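PDB 3KST: endo-1,4-beta-xylanase from Bacteroides thetaiotaomicron VPI-5482, which probably hydrolyses O-glycosidic bonds in xylan or related plant polysaccharides, as a calcium-binding member of glycosyl hydrolase family 43. Local coordinates for residues Ser16-Tyr28 with Ser296-Lys306. Numbering follows the deposited sequence.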
loop_
_atom_site.group_PDB
_atom_site.type_symbol
_atom_site.label_atom_id
_atom_site.label_comp_id
_atom_site.label_asym_id
_atom_site.label_seq_id
_atom_site.Cartn_x
_atom_site.Cartn_y
_atom_site.Cartn_z
ATOM N N SER A 16 12.644 11.602 23.679
ATOM C CA SER A 16 12.794 12.785 22.791
ATOM C C SER A 16 12.305 12.523 21.367
ATOM O O SER A 16 12.261 11.382 20.918
ATOM C CB SER A 16 14.241 13.266 22.773
ATOM O OG SER A 16 15.107 12.257 22.322
ATOM N N VAL A 17 11.987 13.613 20.672
ATOM C CA VAL A 17 11.387 13.573 19.346
ATOM C C VAL A 17 12.421 13.574 18.209
ATOM O O VAL A 17 13.304 14.421 18.181
ATOM C CB VAL A 17 10.446 14.792 19.148
ATOM C CG1 VAL A 17 9.881 14.819 17.733
ATOM C CG2 VAL A 17 9.325 14.818 20.201
ATOM N N GLU A 18 12.316 12.622 17.279
ATOM C CA GLU A 18 13.170 12.625 16.071
ATOM C C GLU A 18 12.464 13.519 15.041
ATOM O O GLU A 18 13.075 14.414 14.429
ATOM C CB GLU A 18 13.380 11.203 15.527
ATOM C CG GLU A 18 14.290 11.140 14.335
ATOM C CD GLU A 18 14.536 9.719 13.890
ATOM O OE1 GLU A 18 15.300 9.019 14.569
ATOM O OE2 GLU A 18 14.000 9.318 12.838
ATOM N N THR A 19 11.185 13.242 14.821
ATOM C CA THR A 19 10.361 14.048 13.926
ATOM C C THR A 19 8.911 14.042 14.392
ATOM O O THR A 19 8.458 13.050 14.960
ATOM C CB THR A 19 10.457 13.554 12.466
ATOM O OG1 THR A 19 9.607 14.348 11.631
ATOM C CG2 THR A 19 10.048 12.094 12.342
ATOM N N ASN A 20 8.199 15.148 14.139
ATOM C CA ASN A 20 6.747 15.246 14.443
ATOM C C ASN A 20 5.832 14.628 13.361
ATOM O O ASN A 20 4.643 14.901 13.328
ATOM C CB ASN A 20 6.351 16.721 14.727
ATOM C CG ASN A 20 6.914 17.234 16.052
ATOM O OD1 ASN A 20 6.879 16.531 17.067
ATOM N ND2 ASN A 20 7.389 18.483 16.060
ATOM N N TYR A 21 6.388 13.801 12.480
ATOM C CA TYR A 21 5.657 13.171 11.375
ATOM C C TYR A 21 6.133 11.750 11.245
ATOM O O TYR A 21 7.136 11.392 11.843
ATOM C CB TYR A 21 5.980 13.886 10.064
ATOM C CG TYR A 21 5.747 15.335 10.145
ATOM C CD1 TYR A 21 6.764 16.189 10.579
ATOM C CD2 TYR A 21 4.479 15.880 9.860
ATOM C CE1 TYR A 21 6.531 17.549 10.721
ATOM C CE2 TYR A 21 4.245 17.242 9.991
ATOM C CZ TYR A 21 5.275 18.075 10.409
ATOM O OH TYR A 21 5.056 19.422 10.515
ATOM N N LEU A 22 5.416 10.946 10.474
ATOM C CA LEU A 22 5.891 9.600 10.100
ATOM C C LEU A 22 6.349 9.810 8.641
ATOM O O LEU A 22 5.516 9.837 7.718
ATOM C CB LEU A 22 4.794 8.554 10.267
ATOM C CG LEU A 22 5.240 7.159 9.831
ATOM C CD1 LEU A 22 6.556 6.749 10.514
ATOM C CD2 LEU A 22 4.152 6.144 10.082
ATOM N N PRO A 23 7.674 9.951 8.425
ATOM C CA PRO A 23 8.167 10.462 7.166
ATOM C C PRO A 23 8.249 9.475 6.001
ATOM O O PRO A 23 9.327 9.284 5.417
ATOM C CB PRO A 23 9.534 11.019 7.574
ATOM C CG PRO A 23 10.011 10.051 8.562
ATOM C CD PRO A 23 8.807 9.642 9.345
ATOM N N ILE A 24 7.113 8.894 5.637
ATOM C CA ILE A 24 7.025 7.962 4.477
ATOM C C ILE A 24 5.806 8.291 3.610
ATOM O O ILE A 24 4.828 8.902 4.082
ATOM C CB ILE A 24 6.917 6.465 4.901
ATOM C CG1 ILE A 24 5.682 6.216 5.812
ATOM C CG2 ILE A 24 8.201 6.011 5.623
ATOM C CD1 ILE A 24 5.504 4.786 6.319
ATOM N N ALA A 25 5.894 7.873 2.345
ATOM C CA ALA A 25 4.779 7.905 1.404
ATOM C C ALA A 25 4.350 6.441 1.179
ATOM O O ALA A 25 5.012 5.496 1.627
ATOM C CB ALA A 25 5.190 8.563 0.087
ATOM N N ASP A 26 3.235 6.279 0.485
ATOM C CA ASP A 26 2.688 4.969 0.090
ATOM C C ASP A 26 2.685 3.947 1.246
ATOM O O ASP A 26 3.148 2.791 1.063
ATOM C CB ASP A 26 3.547 4.460 -1.081
ATOM C CG ASP A 26 3.704 5.485 -2.218
ATOM O OD1 ASP A 26 2.745 6.263 -2.519
ATOM O OD2 ASP A 26 4.782 5.493 -2.856
ATOM N N PRO A 27 2.244 4.380 2.457
ATOM C CA PRO A 27 2.360 3.537 3.629
ATOM C C PRO A 27 1.583 2.222 3.663
ATOM O O PRO A 27 0.505 2.078 3.057
ATOM C CB PRO A 27 1.887 4.480 4.768
ATOM C CG PRO A 27 0.843 5.279 4.100
ATOM C CD PRO A 27 1.556 5.636 2.828
ATOM N N TYR A 28 2.202 1.259 4.348
ATOM C CA TYR A 28 1.595 -0.026 4.669
ATOM C C TYR A 28 1.912 -0.404 6.120
ATOM O O TYR A 28 3.071 -0.317 6.519
ATOM C CB TYR A 28 2.144 -1.133 3.752
ATOM C CG TYR A 28 1.427 -2.431 3.968
ATOM C CD1 TYR A 28 0.267 -2.730 3.255
ATOM C CD2 TYR A 28 1.863 -3.343 4.957
ATOM C CE1 TYR A 28 -0.445 -3.949 3.497
ATOM C CE2 TYR A 28 1.172 -4.555 5.189
ATOM C CZ TYR A 28 0.035 -4.845 4.478
ATOM O OH TYR A 28 -0.632 -6.013 4.737
ATOM N N SER A 296 -12.878 7.471 7.793
ATOM C CA SER A 296 -13.406 8.568 8.611
ATOM C C SER A 296 -12.663 8.781 9.927
ATOM O O SER A 296 -11.675 8.114 10.234
ATOM C CB SER A 296 -14.883 8.265 8.911
ATOM O OG SER A 296 -14.973 7.133 9.742
ATOM N N GLY A 297 -13.156 9.738 10.708
ATOM C CA GLY A 297 -12.613 10.003 12.026
ATOM C C GLY A 297 -11.508 11.023 12.077
ATOM O O GLY A 297 -10.938 11.442 11.059
ATOM N N THR A 298 -11.214 11.440 13.304
ATOM C CA THR A 298 -10.165 12.405 13.567
ATOM C C THR A 298 -8.836 11.762 13.167
ATOM O O THR A 298 -8.567 10.623 13.543
ATOM C CB THR A 298 -10.106 12.806 15.058
ATOM O OG1 THR A 298 -11.424 13.179 15.521
ATOM C CG2 THR A 298 -9.120 13.976 15.284
ATOM N N VAL A 299 -8.056 12.484 12.372
ATOM C CA VAL A 299 -6.711 12.052 11.961
ATOM C C VAL A 299 -5.710 11.874 13.129
ATOM O O VAL A 299 -5.545 12.783 13.947
ATOM C CB VAL A 299 -6.111 13.074 10.936
ATOM C CG1 VAL A 299 -4.622 12.900 10.771
ATOM C CG2 VAL A 299 -6.820 12.986 9.552
ATOM N N ILE A 300 -5.084 10.691 13.221
ATOM C CA ILE A 300 -3.950 10.479 14.145
ATOM C C ILE A 300 -2.737 11.025 13.390
ATOM O O ILE A 300 -2.454 10.555 12.271
ATOM C CB ILE A 300 -3.685 8.993 14.462
ATOM C CG1 ILE A 300 -4.887 8.334 15.155
ATOM C CG2 ILE A 300 -2.390 8.844 15.304
ATOM C CD1 ILE A 300 -4.708 6.835 15.397
ATOM N N LYS A 301 -2.026 11.964 14.015
ATOM C CA LYS A 301 -0.827 12.594 13.455
ATOM C C LYS A 301 0.335 11.886 14.113
ATOM O O LYS A 301 0.710 12.259 15.228
ATOM C CB LYS A 301 -0.782 14.084 13.792
ATOM C CG LYS A 301 -1.798 14.920 13.050
ATOM C CD LYS A 301 -1.555 16.400 13.315
ATOM C CE LYS A 301 -2.523 17.253 12.532
ATOM N NZ LYS A 301 -2.422 18.665 12.961
ATOM N N PRO A 302 0.890 10.839 13.461
ATOM C CA PRO A 302 1.977 10.118 14.129
ATOM C C PRO A 302 3.298 10.905 14.200
ATOM O O PRO A 302 3.518 11.867 13.459
ATOM C CB PRO A 302 2.112 8.851 13.270
ATOM C CG PRO A 302 1.855 9.352 11.901
ATOM C CD PRO A 302 0.719 10.363 12.073
ATOM N N ARG A 303 4.174 10.503 15.109
ATOM C CA ARG A 303 5.514 11.121 15.234
ATOM C C ARG A 303 6.502 10.010 15.501
ATOM O O ARG A 303 6.082 8.918 15.909
ATOM C CB ARG A 303 5.541 12.151 16.368
ATOM C CG ARG A 303 5.105 11.596 17.709
ATOM C CD ARG A 303 5.245 12.619 18.803
ATOM N NE ARG A 303 5.128 11.981 20.117
ATOM C CZ ARG A 303 5.450 12.552 21.287
ATOM N NH1 ARG A 303 5.913 13.812 21.372
ATOM N NH2 ARG A 303 5.305 11.843 22.406
ATOM N N VAL A 304 7.793 10.306 15.332
ATOM C CA VAL A 304 8.853 9.314 15.561
ATOM C C VAL A 304 9.714 9.770 16.712
ATOM O O VAL A 304 10.151 10.931 16.728
ATOM C CB VAL A 304 9.734 9.091 14.328
ATOM C CG1 VAL A 304 10.812 8.050 14.654
ATOM C CG2 VAL A 304 8.885 8.615 13.156
ATOM N N LEU A 305 9.939 8.850 17.655
ATOM C CA LEU A 305 10.735 9.067 18.857
ATOM C C LEU A 305 11.997 8.218 18.855
ATOM O O LEU A 305 12.063 7.184 18.180
ATOM C CB LEU A 305 9.912 8.672 20.086
ATOM C CG LEU A 305 8.523 9.293 20.220
ATOM C CD1 LEU A 305 7.836 8.790 21.492
ATOM C CD2 LEU A 305 8.562 10.845 20.164
ATOM N N LYS A 306 12.976 8.648 19.646
ATOM C CA LYS A 306 14.232 7.900 19.847
ATOM C C LYS A 306 14.631 7.791 21.324
ATOM O O LYS A 306 13.896 8.229 22.220
ATOM C CB LYS A 306 15.335 8.533 19.036
ATOM C CG LYS A 306 15.601 10.012 19.328
ATOM C CD LYS A 306 16.814 10.519 18.519
ATOM C CE LYS A 306 16.517 10.649 17.035
ATOM N NZ LYS A 306 17.712 10.865 16.159
ATOM O OXT LYS A 306 15.706 7.249 21.647
HETATM O O HOH W 1 11.658 9.151 23.220
HETATM O O HOH W 2 2.794 14.454 15.360
HETATM O O HOH W 3 5.682 15.927 19.428
#
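The R303 guanidinium meets V17 CG2 obliquely, with R303 NH1 3.7 Å from that methyl, while L305 CD2 lies over one face of the guanidinium, displaced toward the rim. Water joins R303 NH1 to N20 OD1, and R303 NE is hydrogen-bonded to N60 OD1, so the group is held from several directions. The Y21 ring has T19 OG1 in plane at its edge; W270 meets it from the rest of the chain.

The backbone forms a classic beta bulge: the register slips by one residue between V17 and T19. V17 and L305 form an antiparallel non-hydrogen-bonded pair, after which E18 and T19 both face V304. V304 O accepts from E18 N at 2.8 Å and from T19 N at 3.2 Å, and V304 N returns a bond to T19 O at 2.8 Å. Nearer the chain ends, K306 N donates to S16 O (3.1 Å, 169°).

V304 and L22 are buried, and F53 of strand 49-55 touches both. V304 CG1 lies anti to its backbone N (chi1 180°), which sets CG2 against L22 CD1, P23 CD and T19 CG2. L22 CB and P302 CG pack tightly at 3.5 Å. E18 crosses K306 at about a right angle, and E18 OE1 forms a salt bridge with K306 NZ at 3.4 Å, while E18 OE2 makes its own to R63 NE. Replacing E18 by alanine would probably leave both the K306 ammonium and R63 without their carboxylate mate.

Family 43 enzymes are five-bladed beta-propellers, and here residues 302-306 hold residues 16-23 by pairing strand 303-305 with strand 17-19, the V304 carbonyl gripped by two N-H groups, apolar contacts closing the V304 side, and the E18 carboxylate probably having its negative charge offset by both K306 and R63.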